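Local coordinates for DNA primase (Aquifex aeolicus, PDB 2AU3), which probably synthesises short RNA primers on single-stranded DNA for DNA polymerase to extend during DNA replication, at residues A[296-299]-A[300-304]; A[326-329]-A[330-333]; A[274-277]-A[278-281]. All coordinates share one frame; numbering follows the deposited sequence.

Contact 1 of 3, residues A[296-299]-A[300-304]; sequences GDDA and GRKAM
Asp297 caps the first turn of helix 298-313 from the position just before it. Its OD1 accepts from Gly300 N at 3.0 Å, and the donor comes in nearly in line with the CG-OD1 bond. The first torsion (chi1 66°) holds CG between the backbone N and the carbonyl carbon, which folds the carboxylate back over the end of the helix. This is the tight part of the contact. Asp297 OD1 also lies 3.7 Å from Gly300 CA, so the glycine packs close under the cap. Beside the cap the helical bonds begin. Arg301 N reaches Asp297 O at 2.9 Å and Ala303 N reaches Ala299 O at 2.8 Å.

Arg301 doubles back over the same turn. Its chain bends at chi3 (-49°), and one guanidinium face lies over Asp297 C, which sits off-centre, near the edge of the group. Arg301 NH2 then forms a salt bridge with Glu325, which helps fix the rotation of the group.

The outer side is looser and wet. Asp298 and Lys302 stand one turn apart. The carboxylate meets the aliphatic part of the lysine, with Asp298 OD2 3.4 Å from Lys302 CE. The salt bridge from Asp298 OD2 to Lys302 NZ is long, at 3.8 Å. One water joins these two atoms. Another links Asp298 OD1 to Arg301 NE, lying in the guanidinium plane at its edge.

Asp297 is predicted to bind the second magnesium ion of the Toprim active site, so the capping residue probably also serves the metal site. The helix is the connection in the beta-alpha-beta unit formed by strand 289-293, helix 298-313 and strand 317-321. At its start, Ala303 and Met304 touch Tyr294 in the loop that follows strand 289-293.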
loop_
_atom_site.group_PDB
_atom_site.type_symbol
_atom_site.label_atom_id
_atom_site.label_comp_id
_atom_site.label_asym_id
_atom_site.label_seq_id
_atom_site.Cartn_x
_atom_site.Cartn_y
_atom_site.Cartn_z
ATOM N N GLY A 296 -20.815 4.454 3.445
ATOM C CA GLY A 296 -22.155 4.259 3.961
ATOM C C GLY A 296 -23.207 4.683 2.950
ATOM O O GLY A 296 -23.997 5.599 3.186
ATOM N N ASP A 297 -23.204 4.031 1.797
ATOM C CA ASP A 297 -24.291 4.207 0.848
ATOM C C ASP A 297 -24.575 2.872 0.166
ATOM O O ASP A 297 -23.925 1.861 0.465
ATOM C CB ASP A 297 -24.021 5.372 -0.126
ATOM C CG ASP A 297 -22.838 5.129 -1.054
ATOM O OD1 ASP A 297 -22.240 4.027 -1.037
ATOM O OD2 ASP A 297 -22.468 5.989 -1.889
ATOM N N ASP A 298 -25.538 2.871 -0.740
ATOM C CA ASP A 298 -25.945 1.668 -1.404
ATOM C C ASP A 298 -24.804 0.937 -2.102
ATOM O O ASP A 298 -24.581 -0.246 -1.851
ATOM C CB ASP A 298 -27.051 1.963 -2.405
ATOM C CG ASP A 298 -27.699 0.719 -2.900
ATOM O OD1 ASP A 298 -28.317 0.008 -2.075
ATOM O OD2 ASP A 298 -27.605 0.346 -4.083
ATOM N N ALA A 299 -24.124 1.630 -3.011
ATOM C CA ALA A 299 -22.984 1.074 -3.705
ATOM C C ALA A 299 -21.887 0.517 -2.774
ATOM O O ALA A 299 -21.310 -0.532 -3.054
ATOM C CB ALA A 299 -22.420 2.088 -4.686
ATOM N N GLY A 300 -21.619 1.200 -1.671
ATOM C CA GLY A 300 -20.640 0.720 -0.701
ATOM C C GLY A 300 -21.098 -0.580 -0.062
ATOM O O GLY A 300 -20.336 -1.544 0.066
ATOM N N ARG A 301 -22.364 -0.609 0.314
ATOM C CA ARG A 301 -22.961 -1.807 0.859
ATOM C C ARG A 301 -22.928 -2.941 -0.148
ATOM O O ARG A 301 -22.530 -4.041 0.196
ATOM C CB ARG A 301 -24.380 -1.530 1.376
ATOM C CG ARG A 301 -24.371 -0.973 2.828
ATOM C CD ARG A 301 -25.744 -0.551 3.390
ATOM N NE ARG A 301 -26.489 0.316 2.476
ATOM C CZ ARG A 301 -26.627 1.634 2.629
ATOM N NH1 ARG A 301 -26.066 2.248 3.661
ATOM N NH2 ARG A 301 -27.330 2.336 1.753
ATOM N N LYS A 302 -23.284 -2.659 -1.401
ATOM C CA LYS A 302 -23.173 -3.665 -2.460
ATOM C C LYS A 302 -21.728 -4.140 -2.723
ATOM O O LYS A 302 -21.509 -5.317 -3.020
ATOM C CB LYS A 302 -23.859 -3.187 -3.752
ATOM C CG LYS A 302 -25.384 -3.219 -3.603
ATOM C CD LYS A 302 -26.108 -2.782 -4.855
ATOM C CE LYS A 302 -27.612 -3.045 -4.682
ATOM N NZ LYS A 302 -28.312 -2.840 -5.943
ATOM N N ALA A 303 -20.754 -3.236 -2.595
ATOM C CA ALA A 303 -19.348 -3.613 -2.778
ATOM C C ALA A 303 -18.834 -4.500 -1.634
ATOM O O ALA A 303 -18.045 -5.415 -1.864
ATOM C CB ALA A 303 -18.455 -2.380 -2.989
ATOM N N MET A 304 -19.341 -4.275 -0.428
ATOM C CA MET A 304 -19.005 -5.107 0.718
ATOM C C MET A 304 -19.564 -6.508 0.499
ATOM O O MET A 304 -18.905 -7.494 0.786
ATOM C CB MET A 304 -19.551 -4.511 2.041
ATOM C CG MET A 304 -18.826 -3.194 2.528
ATOM S SD MET A 304 -18.880 -2.754 4.329
ATOM C CE MET A 304 -18.901 -4.137 4.883
HETATM O O HOH W 1 -27.347 -0.587 -7.236
HETATM O O HOH W 2 -27.832 -1.555 0.213
#

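Contact 2 of 3, residues A[326-329]-A[330-333]; sequences GYDP and DEFI
Asp328 is the N-cap of helix 329-336, in the Toprim region of the primase. Its OD1 accepts from Glu331 N at 3.0 Å, on the syn side of the carboxylate but 30° out of its plane. The same oxygen lies 3.2 Å from Glu331 CG, so the glutamate's aliphatic stem packs against the cap. The backbone adds a second tie, with Phe332 N donating to Asp328 O at 3.0 Å. The side chains of Asp328 and Asp330 lie alongside, both heading the same way. Asp330 forms salt bridges with Arg258 and Lys334.

Tyr327 flanks the turn. The edge of its ring, at CD1, meets the start of the helix 3.6 Å from Phe332 N. Its hydroxyl is hydrogen-bonded to Glu335, one turn further on.

Further out, Pro329 packs on Asp255 and Leu259 of helix 253-261, while Phe332 lies on Leu341 of helix 338-347. Asp328 also touches Asp295, a predicted magnesium ligand. At the cap itself, a water accepts from Asp330 N at 3.1 Å and donates weakly to Asp328 OD2.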
loop_
_atom_site.group_PDB
_atom_site.type_symbol
_atom_site.label_atom_id
_atom_site.label_comp_id
_atom_site.label_asym_id
_atom_site.label_seq_id
_atom_site.Cartn_x
_atom_site.Cartn_y
_atom_site.Cartn_z
ATOM N N GLY A 326 -24.629 8.029 3.962
ATOM C CA GLY A 326 -24.046 9.262 3.471
ATOM C C GLY A 326 -22.622 9.569 3.889
ATOM O O GLY A 326 -22.053 10.552 3.402
ATOM N N TYR A 327 -22.041 8.745 4.769
ATOM C CA TYR A 327 -20.673 8.964 5.259
ATOM C C TYR A 327 -19.670 8.029 4.615
ATOM O O TYR A 327 -19.891 6.827 4.566
ATOM C CB TYR A 327 -20.608 8.741 6.777
ATOM C CG TYR A 327 -21.298 9.837 7.587
ATOM C CD1 TYR A 327 -20.557 10.850 8.199
ATOM C CD2 TYR A 327 -22.680 9.883 7.686
ATOM C CE1 TYR A 327 -21.183 11.855 8.939
ATOM C CE2 TYR A 327 -23.327 10.898 8.411
ATOM C CZ TYR A 327 -22.566 11.869 9.037
ATOM O OH TYR A 327 -23.182 12.862 9.745
ATOM N N ASP A 328 -18.530 8.570 4.185
ATOM C CA ASP A 328 -17.374 7.727 3.910
ATOM C C ASP A 328 -16.470 7.819 5.153
ATOM O O ASP A 328 -16.778 8.584 6.065
ATOM C CB ASP A 328 -16.657 8.130 2.605
ATOM C CG ASP A 328 -16.034 9.497 2.671
ATOM O OD1 ASP A 328 -16.336 10.240 3.631
ATOM O OD2 ASP A 328 -15.215 9.913 1.801
ATOM N N PRO A 329 -15.428 6.994 5.259
ATOM C CA PRO A 329 -14.533 7.095 6.416
ATOM C C PRO A 329 -14.063 8.527 6.737
ATOM O O PRO A 329 -14.053 8.897 7.897
ATOM C CB PRO A 329 -13.354 6.195 6.026
ATOM C CG PRO A 329 -13.987 5.142 5.182
ATOM C CD PRO A 329 -15.094 5.835 4.405
ATOM N N ASP A 330 -13.684 9.299 5.718
ATOM C CA ASP A 330 -13.180 10.654 5.881
ATOM C C ASP A 330 -14.193 11.559 6.625
ATOM O O ASP A 330 -13.848 12.189 7.621
ATOM C CB ASP A 330 -12.882 11.220 4.492
ATOM C CG ASP A 330 -12.584 12.669 4.513
ATOM O OD1 ASP A 330 -11.806 13.137 5.401
ATOM O OD2 ASP A 330 -13.079 13.427 3.660
ATOM N N GLU A 331 -15.441 11.574 6.146
ATOM C CA GLU A 331 -16.503 12.411 6.722
ATOM C C GLU A 331 -16.908 11.941 8.107
ATOM O O GLU A 331 -17.187 12.754 8.992
ATOM C CB GLU A 331 -17.727 12.437 5.791
ATOM C CG GLU A 331 -17.479 13.140 4.448
ATOM C CD GLU A 331 -17.300 14.653 4.568
ATOM O OE1 GLU A 331 -17.311 15.198 5.708
ATOM O OE2 GLU A 331 -17.115 15.311 3.506
ATOM N N PHE A 332 -16.968 10.618 8.291
ATOM C CA PHE A 332 -17.215 10.072 9.628
ATOM C C PHE A 332 -16.164 10.548 10.642
ATOM O O PHE A 332 -16.499 11.047 11.724
ATOM C CB PHE A 332 -17.309 8.541 9.628
ATOM C CG PHE A 332 -17.795 7.984 10.946
ATOM C CD1 PHE A 332 -19.135 7.706 11.151
ATOM C CD2 PHE A 332 -16.918 7.812 12.001
ATOM C CE1 PHE A 332 -19.582 7.215 12.370
ATOM C CE2 PHE A 332 -17.346 7.345 13.212
ATOM C CZ PHE A 332 -18.681 7.030 13.406
ATOM N N ILE A 333 -14.895 10.419 10.277
ATOM C CA ILE A 333 -13.810 10.883 11.153
ATOM C C ILE A 333 -13.900 12.368 11.403
ATOM O O ILE A 333 -13.733 12.815 12.556
ATOM C CB ILE A 333 -12.418 10.558 10.558
ATOM C CG1 ILE A 333 -12.131 9.062 10.648
ATOM C CG2 ILE A 333 -11.304 11.353 11.312
ATOM C CD1 ILE A 333 -10.998 8.609 9.658
HETATM O O HOH W 3 -12.882 8.347 2.901
#

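Contact 3 of 3, residues A[274-277]-A[278-281]; sequences ALTQ and NQAN
Thr276 and Gln279 close a capping box at the start of helix 277-284, and their side chains cross at a slant. Each reaches the other's backbone. Thr276 OG1 accepts from Gln279 N at 3.1 Å. In return, Gln279 OE1 accepts from Thr276 N at 2.9 Å. That donor lies above the amide plane, 49° out of it, and misses the oxygen's lone pairs. Gln279 starts with CG beside its backbone N (chi1 -70°) and then runs extended, which carries the amide back along the incoming chain. On the way Gln279 CG passes 3.4 Å from Thr276 OG1.

Leu275 and Gln279 run antiparallel alongside each other. Leu275 CD1 rests 3.6 Å from Gln279 CB, while Gln279 OE1 approaches Leu275 CA at 3.2 Å. The other methyl of the leucine, CD2, lies 4.1 Å from Ala280 CB. Thr276 OG1 lies over one face of the Gln279 amide, and Leu275 CD1 lies toward its OE1 end.

Both polar ends have further partners. Thr276 OG1 is hydrogen-bonded to Gly228 O, and Gln279 NE2 to Lys227 O. These bonds tie the box to the chain just before strand 231-232. With an alanine at Gln279, Thr276 N would probably lose its side-chain acceptor and Lys227 O its amide donor, and a gap would be likely to open beside Thr276 OG1, where CG and the amide now lie.

The helical backbone takes over at once. Ala280 N donates to Thr276 O at 2.9 Å.

The turn follows strand 267-270 in the Toprim region. Leu275 and Gln279 both touch Pro270 of that strand. Leu275 and Ala280 pack on Leu311 of helix 298-313, and Gln277 touches Leu310 of the same helix.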
loop_
_atom_site.group_PDB
_atom_site.type_symbol
_atom_site.label_atom_id
_atom_site.label_comp_id
_atom_site.label_asym_id
_atom_site.label_seq_id
_atom_site.Cartn_x
_atom_site.Cartn_y
_atom_site.Cartn_z
ATOM N N ALA A 274 -12.241 -2.939 -7.128
ATOM C CA ALA A 274 -12.857 -3.965 -6.268
ATOM C C ALA A 274 -11.862 -5.052 -5.833
ATOM O O ALA A 274 -11.031 -5.506 -6.604
ATOM C CB ALA A 274 -14.062 -4.609 -6.946
ATOM N N LEU A 275 -11.999 -5.479 -4.599
ATOM C CA LEU A 275 -11.183 -6.548 -4.085
ATOM C C LEU A 275 -11.262 -7.757 -5.054
ATOM O O LEU A 275 -12.329 -8.077 -5.558
ATOM C CB LEU A 275 -11.654 -6.926 -2.681
ATOM C CG LEU A 275 -10.899 -8.083 -2.042
ATOM C CD1 LEU A 275 -9.618 -7.575 -1.440
ATOM C CD2 LEU A 275 -11.792 -8.727 -0.970
ATOM N N THR A 276 -10.122 -8.379 -5.335
ATOM C CA THR A 276 -10.091 -9.609 -6.128
ATOM C C THR A 276 -9.827 -10.777 -5.223
ATOM O O THR A 276 -9.356 -10.608 -4.113
ATOM C CB THR A 276 -8.990 -9.582 -7.190
ATOM O OG1 THR A 276 -7.712 -9.654 -6.536
ATOM C CG2 THR A 276 -8.997 -8.245 -7.981
ATOM N N GLN A 277 -10.104 -11.985 -5.715
ATOM C CA GLN A 277 -9.736 -13.199 -4.992
ATOM C C GLN A 277 -8.236 -13.285 -4.650
ATOM O O GLN A 277 -7.871 -13.669 -3.519
ATOM C CB GLN A 277 -10.166 -14.448 -5.792
ATOM C CG GLN A 277 -10.054 -15.753 -4.976
ATOM C CD GLN A 277 -11.003 -15.759 -3.763
ATOM O OE1 GLN A 277 -10.570 -15.778 -2.604
ATOM N NE2 GLN A 277 -12.273 -15.763 -4.034
ATOM N N ASN A 278 -7.365 -12.954 -5.611
ATOM C CA ASN A 278 -5.927 -12.985 -5.326
ATOM C C ASN A 278 -5.596 -12.040 -4.169
ATOM O O ASN A 278 -4.776 -12.371 -3.347
ATOM C CB ASN A 278 -5.064 -12.630 -6.554
ATOM C CG ASN A 278 -4.974 -13.772 -7.551
ATOM O OD1 ASN A 278 -5.242 -14.926 -7.211
ATOM N ND2 ASN A 278 -4.600 -13.455 -8.802
ATOM N N GLN A 279 -6.230 -10.864 -4.124
ATOM C CA GLN A 279 -6.020 -9.934 -3.006
ATOM C C GLN A 279 -6.563 -10.489 -1.659
ATOM O O GLN A 279 -5.921 -10.334 -0.606
ATOM C CB GLN A 279 -6.648 -8.566 -3.298
ATOM C CG GLN A 279 -5.937 -7.764 -4.376
ATOM C CD GLN A 279 -6.816 -6.675 -4.971
ATOM O OE1 GLN A 279 -8.029 -6.569 -4.646
ATOM N NE2 GLN A 279 -6.239 -5.880 -5.863
ATOM N N ALA A 280 -7.745 -11.113 -1.700
ATOM C CA ALA A 280 -8.296 -11.761 -0.509
ATOM C C ALA A 280 -7.387 -12.923 -0.037
ATOM O O ALA A 280 -7.099 -13.032 1.149
ATOM C CB ALA A 280 -9.710 -12.219 -0.745
ATOM N N ASN A 281 -6.939 -13.769 -0.966
ATOM C CA ASN A 281 -5.950 -14.816 -0.677
ATOM C C ASN A 281 -4.697 -14.213 -0.033
ATOM O O ASN A 281 -4.227 -14.706 0.978
ATOM C CB ASN A 281 -5.519 -15.565 -1.956
ATOM C CG ASN A 281 -6.646 -16.430 -2.581
ATOM O OD1 ASN A 281 -6.488 -16.941 -3.681
ATOM N ND2 ASN A 281 -7.766 -16.563 -1.894
#

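Overall arrangement
The three contacts are helix starts in the Toprim region, each capped by the residue before the helix. Contacts 1 and 2 adjoin, with centres about 13 Å apart. Gly296 O lies 2.6 Å from Gly326 N and Gly296 N lies 2.8 Å from Tyr327 O, both probable hydrogen bonds. Both caps lie at the predicted magnesium site: Asp297 is a predicted ligand, and its side chain and that of Asp328 come within about 4 Å and 3 Å of that of another, Asp295. Contact 3 stands apart, its centre about 17 Å from that of contact 1 and about 24 Å from that of contact 2. It packs further along helix 298-313, whose start is contact 1.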